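PDB 4P3G: signal recognition particle subunit SRP68 from Chaetomium thermophilum, which probably binds the 7S RNA of the signal recognition particle through the RNA-binding domain in this chain, serving targeting of nascent secretory and membrane proteins to the endoplasmic reticulum. Local coordinates for residues A[33-38]-A[80-85]; A[42-47]-A[69-74]; A[61-66]-A[124-129]; A[162-167]-A[196-201]. One frame throughout, in Å; residues are numbered along the deposited sequence.

Interaction 1 of 4, residues A[33-38]-A[80-85]; sequences QLSGKL and AERAWA
Arg-82 lays its side chain along residues 33-38, meeting Leu-34, Ser-35 and Leu-38 in turn. CB comes first, 4.2 Å from CD1 of Leu-34. With CG anti to the backbone N (chi1 -167°) and chi2 extended, CD is carried forward to 3.6 Å from OG of Ser-35, a hydroxyl whose hydrogen bond goes to Arg-31 O within its own helix. A turn at chi3 (73°) then brings the guanidinium to Leu-38. NE passes 4.1 Å from Leu-38 CD2, and NH1 ends 3.6 Å from the same methyl, which sits above one face of the guanidinium, nearer its rim than its centre. Leu-34 enters from the other helix: its CD1 packs on the Glu-81 backbone and reaches Ala-85 CB at 4.1 Å, while CD2 touches Glu-81 CB. No hydrogen bond crosses the contact. The carboxylate of Glu-81 leads away from it to Arg-18, in a salt bridge, and to the hydroxyls of Tyr-30 and Tyr-145. The two helical segments run antiparallel, 160° apart in direction and 9.6 Å between axes, joining helices 27-44 and 71-93; Glu-81 further ties this pair to helices 10-21 and 136-156.

Interaction 2 of 4, residues A[42-47]-A[69-74]; sequences RKKLNI and NTEYVR
Leu-45 and Glu-71 bring the two backbones nearest, with their CA atoms 7.3 Å apart, where the end of helix 27-44 meets the beginning of helix 71-93. Leu-45 has just left helical geometry, and the chain turns away through Asn-46, whose positive phi (45°) lets it serve as C-prime residue. Across the contact, Asn-69 stands ahead of the turn that opens the next helix. Leu-45 carries most of the packing; CG beside its backbone N (chi1 -67°) sets both methyls against Tyr-72 and Glu-71. CD1 lies almost centrally over one face of the Tyr-72 ring, 4.1 Å from its centroid and 10° off the normal, a CH-pi contact. CD2 touches Tyr-72 CE2 at 3.7 Å and Glu-71 CB at 3.6 Å. Leu-45 lies within a Schellman motif that ends helix 27-44, with Ile-47 N bonded to Arg-42 O and Asn-46 N to Lys-43 O. Two residues on, Ile-47 CD1 reaches Tyr-72 CE1 obliquely at 4.0 Å. Asn-69 works at both ends of its amide: OD1 accepts from Glu-71 N at 2.9 Å, a capping bond approaching from above the carbonyl plane, while ND2 sits 3.5 Å from Leu-45 CD2. To one side, Lys-44 CD passes 4.3 Å from Glu-71 OE2, but ammonium and carboxylate do not touch. Tyr-72 also packs on Gln-65 of helix 63-68.

Interaction 3 of 4, residues A[61-66]-A[124-129]; sequences ITPEQI and AQALSD
The N-terminal turn of the short helix 63-68, with the residues leading into it, packs on the last turn of helix 103-128 by placing Ile-61, Pro-63 and Ile-66 round Ala-126. Thr-62 is the N-cap of the short helix: its OG1 accepts from Gln-65 N at 3.1 Å. Pro-63 follows as the first helical residue, and its CA comes within 5.1 Å of that of Ala-126, which brings the backbones close. The methyl of Ala-126 is the focus, meeting Ile-66 CD1 at 3.8 Å and Ile-61 CG2 at 4.0 Å, whereas Pro-63 places CG 3.9 Å from the carbonyl O of Ala-126. With CG1 beside the backbone N (chi1 -64°) and CG2 anti to that nitrogen, both methyls of Ile-66 meet Leu-127 CD2, CG2 at 3.8 Å and CD1 at 4.0 Å, the side chains crossing at about a right angle. Leu-127 sets out away from residues 61-66, yet its CD2 comes back to Ile-66. The contact is wholly apolar between side chains. Around it, Ile-61 and Ile-66 also lean on helix 71-93, Leu-127 packs against Ala-142 of helix 136-156, and Thr-179 of the second subunit lies against Ser-128 and Asp-129.

Interaction 4 of 4, residues A[162-167]-A[196-201]; sequences ACLKSY and PSMRFA
The ring of Tyr-167 meets Ser-197 CB and Met-198 CG obliquely. Ser-197 CB stands 4.2 Å from the ring centroid and 29° off the normal, an off-centre CH-pi contact displaced toward the CE2 and CZ side. The serine hydroxyl, although close to that end of the ring, is hydrogen-bonded to Thr-193 O in its own helix. At the base of the tyrosine, CB packs 3.6 Å from CG of Met-198, a selenomethionine in the crystal, and the two side chains lie alongside one another, pointing opposite ways. A bend at chi3 (82°) brings Met-198 CE to 4.0 Å from Leu-164 CD2. That same leucine methyl reaches Ala-201 CB at 3.8 Å, and Cys-163 SG approaches the alanine methyl at 3.8 Å as well, so Ala-201 receives two side chains from the other helix. No hydrogen bond crosses between the segments; a buried, largely apolar seam joins them. They run antiparallel, with axes 9.9 Å apart and directions differing by 152°, as consecutive helices 160-181 and 186-205 of this all-helical RNA-binding domain, an antiparallel pairing consistent with a tetratricopeptide-like fold. Cys-163 continues the packing onto Leu-154 and Phe-155 of helix 136-156, while Leu-164 also touches Ala-220 of the third subunit.

From the N terminus, helix 27-44 supplies the first segments of interactions 1 and 2, and helix 71-93 returns both partners. Interaction 2 closes the shorter loop and is nested inside that of interaction 1; the two touch where Lys-37 packs on Arg-74. Interaction 3 opens within both loops, at 61-66, but closes only at 124-129, so it crosses them and brings helix 103-128 into the bundle. It adjoins interaction 2 through Tyr-72 on Gln-65 and Val-73 on Ile-66. Interaction 4 follows in series, pairing helices 160-181 and 186-205; its centre lies about 25 Å from that of interaction 1, across the centre of the chain.

Interaction 1 of 4, residues A[33-38]-A[80-85]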
loop_
_atom_site.group_PDB
_atom_site.type_symbol
_atom_site.label_atom_id
_atom_site.label_comp_id
_atom_site.label_asym_id
_atom_site.label_seq_id
_atom_site.Cartn_x
_atom_site.Cartn_y
_atom_site.Cartn_z
ATOM N N GLN A 33 37.669 -18.185 2.091
ATOM C CA GLN A 33 37.165 -19.280 2.908
ATOM C C GLN A 33 36.390 -20.262 2.062
ATOM O O GLN A 33 36.600 -21.457 2.145
ATOM C CB GLN A 33 36.263 -18.747 4.021
ATOM C CG GLN A 33 36.975 -17.879 5.051
ATOM C CD GLN A 33 36.096 -17.525 6.240
ATOM O OE1 GLN A 33 34.904 -17.848 6.262
ATOM N NE2 GLN A 33 36.679 -16.858 7.232
ATOM N N LEU A 34 35.532 -19.741 1.201
ATOM C CA LEU A 34 34.739 -20.574 0.313
ATOM C C LEU A 34 35.596 -21.401 -0.646
ATOM O O LEU A 34 35.304 -22.558 -0.908
ATOM C CB LEU A 34 33.758 -19.710 -0.476
ATOM C CG LEU A 34 32.563 -19.118 0.278
ATOM C CD1 LEU A 34 31.841 -18.120 -0.605
ATOM C CD2 LEU A 34 31.603 -20.200 0.738
ATOM N N SER A 35 36.646 -20.795 -1.179
ATOM C CA SER A 35 37.538 -21.466 -2.120
ATOM C C SER A 35 38.246 -22.662 -1.500
ATOM O O SER A 35 38.510 -23.654 -2.173
ATOM C CB SER A 35 38.573 -20.468 -2.624
ATOM O OG SER A 35 37.929 -19.298 -3.104
ATOM N N GLY A 36 38.553 -22.556 -0.214
ATOM C CA GLY A 36 39.160 -23.646 0.527
ATOM C C GLY A 36 38.178 -24.778 0.747
ATOM O O GLY A 36 38.496 -25.946 0.586
ATOM N N LYS A 37 36.971 -24.418 1.147
ATOM C CA LYS A 37 35.938 -25.399 1.415
ATOM C C LYS A 37 35.467 -26.073 0.132
ATOM O O LYS A 37 35.163 -27.270 0.132
ATOM C CB LYS A 37 34.795 -24.731 2.151
ATOM C CG LYS A 37 35.257 -24.110 3.462
ATOM C CD LYS A 37 34.163 -24.160 4.486
ATOM C CE LYS A 37 34.061 -22.854 5.237
ATOM N NZ LYS A 37 32.637 -22.621 5.636
ATOM N N LEU A 38 35.424 -25.321 -0.963
ATOM C CA LEU A 38 35.033 -25.892 -2.246
ATOM C C LEU A 38 36.031 -26.967 -2.640
ATOM O O LEU A 38 35.667 -28.016 -3.180
ATOM C CB LEU A 38 35.025 -24.824 -3.335
ATOM C CG LEU A 38 34.323 -25.198 -4.640
ATOM C CD1 LEU A 38 32.895 -25.637 -4.370
ATOM C CD2 LEU A 38 34.347 -24.050 -5.624
ATOM N N ALA A 80 27.902 -21.507 -5.781
ATOM C CA ALA A 80 27.053 -20.330 -5.956
ATOM C C ALA A 80 27.494 -19.208 -5.018
ATOM O O ALA A 80 27.590 -18.034 -5.421
ATOM C CB ALA A 80 25.602 -20.693 -5.719
ATOM N N GLU A 81 27.748 -19.576 -3.768
ATOM C CA GLU A 81 28.136 -18.597 -2.768
ATOM C C GLU A 81 29.461 -17.911 -3.116
ATOM O O GLU A 81 29.679 -16.751 -2.759
ATOM C CB GLU A 81 28.227 -19.245 -1.388
ATOM C CG GLU A 81 26.895 -19.375 -0.702
ATOM C CD GLU A 81 26.268 -18.032 -0.398
ATOM O OE1 GLU A 81 26.713 -17.401 0.587
ATOM O OE2 GLU A 81 25.353 -17.602 -1.151
ATOM N N ARG A 82 30.357 -18.627 -3.788
ATOM C CA ARG A 82 31.640 -18.033 -4.146
ATOM C C ARG A 82 31.454 -16.903 -5.181
ATOM O O ARG A 82 32.015 -15.822 -5.041
ATOM C CB ARG A 82 32.613 -19.107 -4.655
ATOM C CG ARG A 82 34.062 -18.625 -4.745
ATOM C CD ARG A 82 35.010 -19.743 -5.130
ATOM N NE ARG A 82 34.833 -20.085 -6.535
ATOM C CZ ARG A 82 35.637 -20.885 -7.224
ATOM N NH1 ARG A 82 36.675 -21.465 -6.631
ATOM N NH2 ARG A 82 35.380 -21.128 -8.503
ATOM N N ALA A 83 30.599 -17.120 -6.170
ATOM C CA ALA A 83 30.306 -16.088 -7.167
ATOM C C ALA A 83 29.678 -14.869 -6.509
ATOM O O ALA A 83 29.907 -13.739 -6.926
ATOM C CB ALA A 83 29.382 -16.631 -8.246
ATOM N N TRP A 84 28.838 -15.125 -5.513
ATOM C CA TRP A 84 28.186 -14.080 -4.763
ATOM C C TRP A 84 29.238 -13.236 -4.043
ATOM O O TRP A 84 29.169 -11.992 -4.023
ATOM C CB TRP A 84 27.227 -14.694 -3.753
ATOM C CG TRP A 84 26.450 -13.683 -2.984
ATOM C CD1 TRP A 84 25.321 -13.037 -3.401
ATOM C CD2 TRP A 84 26.753 -13.171 -1.677
ATOM N NE1 TRP A 84 24.903 -12.157 -2.431
ATOM C CE2 TRP A 84 25.758 -12.229 -1.360
ATOM C CE3 TRP A 84 27.771 -13.416 -0.751
ATOM C CZ2 TRP A 84 25.752 -11.526 -0.162
ATOM C CZ3 TRP A 84 27.759 -12.723 0.460
ATOM C CH2 TRP A 84 26.758 -11.791 0.737
ATOM N N ALA A 85 30.211 -13.924 -3.447
ATOM C CA ALA A 85 31.266 -13.275 -2.674
ATOM C C ALA A 85 32.088 -12.365 -3.581
ATOM O O ALA A 85 32.397 -11.211 -3.257
ATOM C CB ALA A 85 32.157 -14.327 -2.051
#

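Interaction 2 of 4, residues A[42-47]-A[69-74]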
loop_
_atom_site.group_PDB
_atom_site.type_symbol
_atom_site.label_atom_id
_atom_site.label_comp_id
_atom_site.label_asym_id
_atom_site.label_seq_id
_atom_site.Cartn_x
_atom_site.Cartn_y
_atom_site.Cartn_z
ATOM N N ARG A 42 35.338 -31.054 -3.202
ATOM C CA ARG A 42 35.540 -31.809 -4.430
ATOM C C ARG A 42 36.333 -33.090 -4.170
ATOM O O ARG A 42 36.046 -34.139 -4.755
ATOM C CB ARG A 42 36.225 -30.937 -5.484
ATOM C CG ARG A 42 35.281 -29.963 -6.129
ATOM C CD ARG A 42 35.982 -28.860 -6.881
ATOM N NE ARG A 42 35.001 -27.948 -7.481
ATOM C CZ ARG A 42 35.272 -26.736 -7.965
ATOM N NH1 ARG A 42 36.496 -26.239 -7.899
ATOM N NH2 ARG A 42 34.301 -26.006 -8.493
ATOM N N LYS A 43 37.320 -33.017 -3.286
ATOM C CA LYS A 43 38.109 -34.195 -2.964
ATOM C C LYS A 43 37.244 -35.277 -2.315
ATOM O O LYS A 43 37.395 -36.455 -2.626
ATOM C CB LYS A 43 39.297 -33.832 -2.080
ATOM C CG LYS A 43 40.357 -33.047 -2.829
ATOM C CD LYS A 43 41.474 -32.594 -1.910
ATOM C CE LYS A 43 42.465 -31.689 -2.632
ATOM N NZ LYS A 43 43.598 -31.278 -1.741
ATOM N N LYS A 44 36.341 -34.887 -1.418
ATOM C CA LYS A 44 35.468 -35.853 -0.753
ATOM C C LYS A 44 34.615 -36.624 -1.749
ATOM O O LYS A 44 34.313 -37.798 -1.545
ATOM C CB LYS A 44 34.540 -35.160 0.241
ATOM C CG LYS A 44 35.210 -34.686 1.503
ATOM C CD LYS A 44 34.217 -34.629 2.648
ATOM C CE LYS A 44 34.864 -34.032 3.877
ATOM N NZ LYS A 44 35.379 -32.666 3.553
ATOM N N LEU A 45 34.226 -35.953 -2.823
ATOM C CA LEU A 45 33.346 -36.533 -3.827
ATOM C C LEU A 45 34.150 -37.172 -4.934
ATOM O O LEU A 45 33.583 -37.649 -5.919
ATOM C CB LEU A 45 32.430 -35.455 -4.419
ATOM C CG LEU A 45 31.402 -34.846 -3.476
ATOM C CD1 LEU A 45 30.620 -33.753 -4.173
ATOM C CD2 LEU A 45 30.480 -35.947 -3.007
ATOM N N ASN A 46 35.462 -37.228 -4.731
ATOM C CA ASN A 46 36.399 -37.683 -5.756
ATOM C C ASN A 46 36.068 -37.049 -7.109
ATOM O O ASN A 46 35.917 -37.728 -8.124
ATOM C CB ASN A 46 36.477 -39.212 -5.822
ATOM C CG ASN A 46 37.133 -39.823 -4.580
ATOM O OD1 ASN A 46 38.016 -39.219 -3.962
ATOM N ND2 ASN A 46 36.698 -41.027 -4.213
ATOM N N ILE A 47 35.955 -35.724 -7.073
ATOM C CA ILE A 47 35.747 -34.878 -8.241
ATOM C C ILE A 47 37.000 -34.050 -8.525
ATOM O O ILE A 47 37.642 -33.557 -7.600
ATOM C CB ILE A 47 34.510 -33.956 -8.033
ATOM C CG1 ILE A 47 33.240 -34.809 -8.024
ATOM C CG2 ILE A 47 34.411 -32.877 -9.112
ATOM C CD1 ILE A 47 32.002 -34.050 -7.758
ATOM N N ASN A 69 24.388 -38.751 -2.164
ATOM C CA ASN A 69 25.291 -38.036 -1.283
ATOM C C ASN A 69 24.898 -36.563 -1.186
ATOM O O ASN A 69 24.845 -35.858 -2.198
ATOM C CB ASN A 69 26.714 -38.181 -1.817
ATOM C CG ASN A 69 27.764 -37.821 -0.805
ATOM O OD1 ASN A 69 27.526 -37.036 0.109
ATOM N ND2 ASN A 69 28.948 -38.392 -0.969
ATOM N N THR A 70 24.672 -36.096 0.041
ATOM C CA THR A 70 24.265 -34.715 0.280
ATOM C C THR A 70 25.410 -33.765 0.004
ATOM O O THR A 70 25.196 -32.573 -0.137
ATOM C CB THR A 70 23.732 -34.500 1.704
ATOM O OG1 THR A 70 24.793 -34.652 2.653
ATOM C CG2 THR A 70 22.648 -35.507 2.008
ATOM N N GLU A 71 26.632 -34.280 -0.065
ATOM C CA GLU A 71 27.753 -33.408 -0.365
ATOM C C GLU A 71 27.601 -32.755 -1.744
ATOM O O GLU A 71 28.129 -31.676 -1.990
ATOM C CB GLU A 71 29.080 -34.147 -0.268
ATOM C CG GLU A 71 29.590 -34.298 1.141
ATOM C CD GLU A 71 29.909 -32.961 1.788
ATOM O OE1 GLU A 71 29.226 -32.609 2.773
ATOM O OE2 GLU A 71 30.839 -32.266 1.313
ATOM N N TYR A 72 26.896 -33.415 -2.649
ATOM C CA TYR A 72 26.656 -32.846 -3.959
ATOM C C TYR A 72 25.904 -31.520 -3.842
ATOM O O TYR A 72 26.126 -30.594 -4.626
ATOM C CB TYR A 72 25.893 -33.836 -4.817
ATOM C CG TYR A 72 26.797 -34.881 -5.414
ATOM C CD1 TYR A 72 27.493 -34.632 -6.587
ATOM C CD2 TYR A 72 26.961 -36.111 -4.802
ATOM C CE1 TYR A 72 28.332 -35.581 -7.137
ATOM C CE2 TYR A 72 27.798 -37.068 -5.344
ATOM C CZ TYR A 72 28.479 -36.795 -6.515
ATOM O OH TYR A 72 29.309 -37.739 -7.070
ATOM N N VAL A 73 25.000 -31.439 -2.868
ATOM C CA VAL A 73 24.326 -30.181 -2.567
ATOM C C VAL A 73 25.333 -29.192 -1.998
ATOM O O VAL A 73 25.386 -28.055 -2.434
ATOM C CB VAL A 73 23.145 -30.357 -1.574
ATOM C CG1 VAL A 73 22.616 -29.010 -1.091
ATOM C CG2 VAL A 73 22.030 -31.184 -2.212
ATOM N N ARG A 74 26.171 -29.618 -1.067
ATOM C CA ARG A 74 27.135 -28.683 -0.504
ATOM C C ARG A 74 28.047 -28.096 -1.584
ATOM O O ARG A 74 28.349 -26.900 -1.572
ATOM C CB ARG A 74 27.977 -29.349 0.568
ATOM C CG ARG A 74 28.866 -28.382 1.298
ATOM C CD ARG A 74 29.325 -28.959 2.629
ATOM N NE ARG A 74 29.966 -27.921 3.423
ATOM C CZ ARG A 74 31.277 -27.816 3.598
ATOM N NH1 ARG A 74 32.093 -28.718 3.058
ATOM N NH2 ARG A 74 31.760 -26.811 4.320
#

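Interaction 3 of 4, residues A[61-66]-A[124-129]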
loop_
_atom_site.group_PDB
_atom_site.type_symbol
_atom_site.label_atom_id
_atom_site.label_comp_id
_atom_site.label_asym_id
_atom_site.label_seq_id
_atom_site.Cartn_x
_atom_site.Cartn_y
_atom_site.Cartn_z
ATOM N N ILE A 61 24.080 -31.205 -12.046
ATOM C CA ILE A 61 23.567 -31.882 -10.853
ATOM C C ILE A 61 22.340 -32.743 -11.161
ATOM O O ILE A 61 21.472 -32.354 -11.947
ATOM C CB ILE A 61 23.237 -30.883 -9.707
ATOM C CG1 ILE A 61 22.994 -31.626 -8.392
ATOM C CG2 ILE A 61 22.051 -29.986 -10.069
ATOM C CD1 ILE A 61 22.898 -30.728 -7.198
ATOM N N THR A 62 22.280 -33.921 -10.544
ATOM C CA THR A 62 21.173 -34.841 -10.773
ATOM C C THR A 62 20.511 -35.227 -9.460
ATOM O O THR A 62 21.173 -35.298 -8.422
ATOM C CB THR A 62 21.652 -36.129 -11.450
ATOM O OG1 THR A 62 22.121 -37.052 -10.457
ATOM C CG2 THR A 62 22.748 -35.820 -12.454
ATOM N N PRO A 63 19.203 -35.510 -9.514
ATOM C CA PRO A 63 18.403 -35.882 -8.347
ATOM C C PRO A 63 18.937 -37.118 -7.650
ATOM O O PRO A 63 18.822 -37.248 -6.433
ATOM C CB PRO A 63 17.034 -36.181 -8.950
ATOM C CG PRO A 63 16.985 -35.377 -10.181
ATOM C CD PRO A 63 18.372 -35.369 -10.722
ATOM N N GLU A 64 19.476 -38.042 -8.430
ATOM C CA GLU A 64 19.969 -39.295 -7.874
ATOM C C GLU A 64 21.263 -39.067 -7.096
ATOM O O GLU A 64 21.490 -39.695 -6.061
ATOM C CB GLU A 64 20.172 -40.313 -8.987
ATOM C CG GLU A 64 18.900 -40.602 -9.783
ATOM C CD GLU A 64 18.572 -39.510 -10.805
ATOM O OE1 GLU A 64 19.303 -38.494 -10.857
ATOM O OE2 GLU A 64 17.575 -39.661 -11.546
ATOM N N GLN A 65 22.091 -38.151 -7.596
ATOM C CA GLN A 65 23.327 -37.766 -6.912
ATOM C C GLN A 65 23.080 -37.029 -5.605
ATOM O O GLN A 65 23.868 -37.149 -4.668
ATOM C CB GLN A 65 24.222 -36.923 -7.813
ATOM C CG GLN A 65 24.970 -37.758 -8.837
ATOM C CD GLN A 65 25.813 -36.926 -9.778
ATOM O OE1 GLN A 65 25.540 -35.744 -10.008
ATOM N NE2 GLN A 65 26.903 -37.515 -10.254
ATOM N N ILE A 66 22.023 -36.228 -5.554
ATOM C CA ILE A 66 21.667 -35.567 -4.308
ATOM C C ILE A 66 21.197 -36.585 -3.277
ATOM O O ILE A 66 21.580 -36.523 -2.107
ATOM C CB ILE A 66 20.542 -34.562 -4.529
ATOM C CG1 ILE A 66 21.019 -33.455 -5.456
ATOM C CG2 ILE A 66 20.118 -33.940 -3.225
ATOM C CD1 ILE A 66 19.950 -32.482 -5.796
ATOM N N ALA A 124 17.608 -26.037 -7.084
ATOM C CA ALA A 124 16.212 -26.069 -6.690
ATOM C C ALA A 124 15.438 -27.045 -7.561
ATOM O O ALA A 124 14.662 -27.852 -7.062
ATOM C CB ALA A 124 15.604 -24.690 -6.792
ATOM N N GLN A 125 15.652 -26.968 -8.870
ATOM C CA GLN A 125 14.947 -27.847 -9.791
ATOM C C GLN A 125 15.306 -29.317 -9.578
ATOM O O GLN A 125 14.445 -30.178 -9.654
ATOM C CB GLN A 125 15.205 -27.434 -11.237
ATOM C CG GLN A 125 14.531 -26.118 -11.619
ATOM C CD GLN A 125 14.924 -25.656 -13.009
ATOM O OE1 GLN A 125 16.015 -25.965 -13.495
ATOM N NE2 GLN A 125 14.038 -24.911 -13.656
ATOM N N ALA A 126 16.567 -29.621 -9.308
ATOM C CA ALA A 126 16.917 -31.012 -9.080
ATOM C C ALA A 126 16.277 -31.486 -7.791
ATOM O O ALA A 126 15.690 -32.566 -7.753
ATOM C CB ALA A 126 18.407 -31.202 -9.026
ATOM N N LEU A 127 16.346 -30.658 -6.752
ATOM C CA LEU A 127 15.739 -31.004 -5.473
ATOM C C LEU A 127 14.252 -31.242 -5.585
ATOM O O LEU A 127 13.711 -32.097 -4.881
ATOM C CB LEU A 127 15.959 -29.907 -4.436
ATOM C CG LEU A 127 17.235 -29.884 -3.609
ATOM C CD1 LEU A 127 17.118 -28.783 -2.582
ATOM C CD2 LEU A 127 17.464 -31.231 -2.904
ATOM N N SER A 128 13.598 -30.531 -6.495
ATOM C CA SER A 128 12.148 -30.547 -6.502
ATOM C C SER A 128 11.588 -31.852 -7.041
ATOM O O SER A 128 11.074 -32.665 -6.277
ATOM C CB SER A 128 11.583 -29.344 -7.275
ATOM O OG SER A 128 11.510 -29.594 -8.663
ATOM N N ASP A 129 11.672 -32.071 -8.341
ATOM C CA ASP A 129 10.852 -33.129 -8.907
ATOM C C ASP A 129 11.329 -34.589 -8.724
ATOM O O ASP A 129 10.556 -35.434 -8.263
ATOM C CB ASP A 129 10.583 -32.837 -10.390
ATOM C CG ASP A 129 9.130 -32.467 -10.650
ATOM O OD1 ASP A 129 8.442 -32.059 -9.686
ATOM O OD2 ASP A 129 8.676 -32.590 -11.810
#

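Interaction 4 of 4, residues A[162-167]-A[196-201]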
loop_
_atom_site.group_PDB
_atom_site.type_symbol
_atom_site.label_atom_id
_atom_site.label_comp_id
_atom_site.label_asym_id
_atom_site.label_seq_id
_atom_site.Cartn_x
_atom_site.Cartn_y
_atom_site.Cartn_z
ATOM N N ALA A 162 11.901 -6.686 -12.964
ATOM C CA ALA A 162 12.173 -8.118 -12.989
ATOM C C ALA A 162 12.676 -8.585 -11.643
ATOM O O ALA A 162 12.342 -9.670 -11.181
ATOM C CB ALA A 162 13.190 -8.431 -14.058
ATOM N N CYS A 163 13.488 -7.743 -11.025
ATOM C CA CYS A 163 14.108 -8.033 -9.744
ATOM C C CYS A 163 13.032 -8.166 -8.663
ATOM O O CYS A 163 13.154 -8.963 -7.715
ATOM C CB CYS A 163 15.140 -6.940 -9.420
ATOM S SG CYS A 163 15.029 -6.162 -7.793
ATOM N N LEU A 164 11.991 -7.343 -8.797
ATOM C CA LEU A 164 10.881 -7.358 -7.866
ATOM C C LEU A 164 10.132 -8.661 -7.992
ATOM O O LEU A 164 9.641 -9.182 -6.993
ATOM C CB LEU A 164 9.965 -6.169 -8.080
ATOM C CG LEU A 164 10.582 -4.915 -7.510
ATOM C CD1 LEU A 164 9.687 -3.719 -7.787
ATOM C CD2 LEU A 164 10.765 -5.108 -6.040
ATOM N N LYS A 165 10.054 -9.193 -9.212
ATOM C CA LYS A 165 9.408 -10.498 -9.407
ATOM C C LYS A 165 10.147 -11.572 -8.627
ATOM O O LYS A 165 9.508 -12.388 -7.973
ATOM C CB LYS A 165 9.319 -10.911 -10.878
ATOM C CG LYS A 165 8.812 -9.840 -11.782
ATOM C CD LYS A 165 8.286 -10.431 -13.075
ATOM C CE LYS A 165 9.400 -10.916 -13.963
ATOM N NZ LYS A 165 8.918 -11.029 -15.364
ATOM N N SER A 166 11.481 -11.583 -8.691
ATOM C CA SER A 166 12.232 -12.608 -7.957
ATOM C C SER A 166 12.094 -12.467 -6.465
ATOM O O SER A 166 11.818 -13.438 -5.763
ATOM C CB SER A 166 13.712 -12.591 -8.299
ATOM O OG SER A 166 13.916 -13.113 -9.582
ATOM N N TYR A 167 12.268 -11.244 -5.984
ATOM C CA TYR A 167 12.237 -10.989 -4.555
ATOM C C TYR A 167 10.867 -11.272 -3.951
ATOM O O TYR A 167 10.760 -11.679 -2.782
ATOM C CB TYR A 167 12.652 -9.544 -4.288
ATOM C CG TYR A 167 14.134 -9.313 -4.203
ATOM C CD1 TYR A 167 14.939 -10.121 -3.416
ATOM C CD2 TYR A 167 14.735 -8.300 -4.933
ATOM C CE1 TYR A 167 16.294 -9.910 -3.324
ATOM C CE2 TYR A 167 16.109 -8.079 -4.858
ATOM C CZ TYR A 167 16.884 -8.886 -4.050
ATOM O OH TYR A 167 18.254 -8.675 -3.977
ATOM N N PRO A 196 14.679 -4.488 2.512
ATOM C CA PRO A 196 15.306 -3.241 2.059
ATOM C C PRO A 196 15.541 -3.182 0.558
ATOM O O PRO A 196 15.467 -2.094 -0.024
ATOM C CB PRO A 196 16.627 -3.229 2.802
ATOM C CG PRO A 196 16.414 -4.105 3.980
ATOM C CD PRO A 196 15.476 -5.151 3.560
ATOM N N SER A 197 15.825 -4.321 -0.059
ATOM C CA SER A 197 16.082 -4.355 -1.502
ATOM C C SER A 197 14.804 -4.061 -2.242
ATOM O O SER A 197 14.785 -3.352 -3.245
ATOM C CB SER A 197 16.600 -5.721 -1.938
ATOM O OG SER A 197 17.758 -6.039 -1.220
HETATM N N MSE A 198 13.729 -4.651 -1.752
HETATM C CA MSE A 198 12.461 -4.488 -2.406
HETATM C C MSE A 198 12.005 -3.042 -2.293
HETATM O O MSE A 198 11.550 -2.460 -3.278
HETATM C CB MSE A 198 11.440 -5.414 -1.787
HETATM C CG MSE A 198 11.714 -6.883 -2.065
HETATM SE SE MSE A 198 10.135 -7.950 -1.646
HETATM C CE MSE A 198 9.189 -7.638 -3.334
ATOM N N ARG A 199 12.137 -2.457 -1.104
ATOM C CA ARG A 199 11.698 -1.090 -0.927
ATOM C C ARG A 199 12.437 -0.175 -1.881
ATOM O O ARG A 199 11.850 0.737 -2.455
ATOM C CB ARG A 199 11.908 -0.639 0.490
ATOM C CG ARG A 199 10.984 -1.318 1.467
ATOM C CD ARG A 199 11.100 -0.631 2.795
ATOM N NE ARG A 199 10.207 -1.169 3.820
ATOM C CZ ARG A 199 8.920 -0.853 3.939
ATOM N NH1 ARG A 199 8.355 0.002 3.086
ATOM N NH2 ARG A 199 8.209 -1.388 4.926
ATOM N N PHE A 200 13.721 -0.435 -2.066
ATOM C CA PHE A 200 14.526 0.381 -2.953
ATOM C C PHE A 200 14.098 0.208 -4.397
ATOM O O PHE A 200 13.879 1.193 -5.123
ATOM C CB PHE A 200 15.998 0.026 -2.794
ATOM C CG PHE A 200 16.911 0.892 -3.596
ATOM C CD1 PHE A 200 17.282 2.137 -3.141
ATOM C CD2 PHE A 200 17.397 0.451 -4.820
ATOM C CE1 PHE A 200 18.121 2.938 -3.900
ATOM C CE2 PHE A 200 18.239 1.243 -5.583
ATOM C CZ PHE A 200 18.607 2.493 -5.115
ATOM N N ALA A 201 14.017 -1.045 -4.825
ATOM C CA ALA A 201 13.642 -1.340 -6.200
ATOM C C ALA A 201 12.236 -0.839 -6.504
ATOM O O ALA A 201 11.954 -0.416 -7.621
ATOM C CB ALA A 201 13.747 -2.816 -6.476
#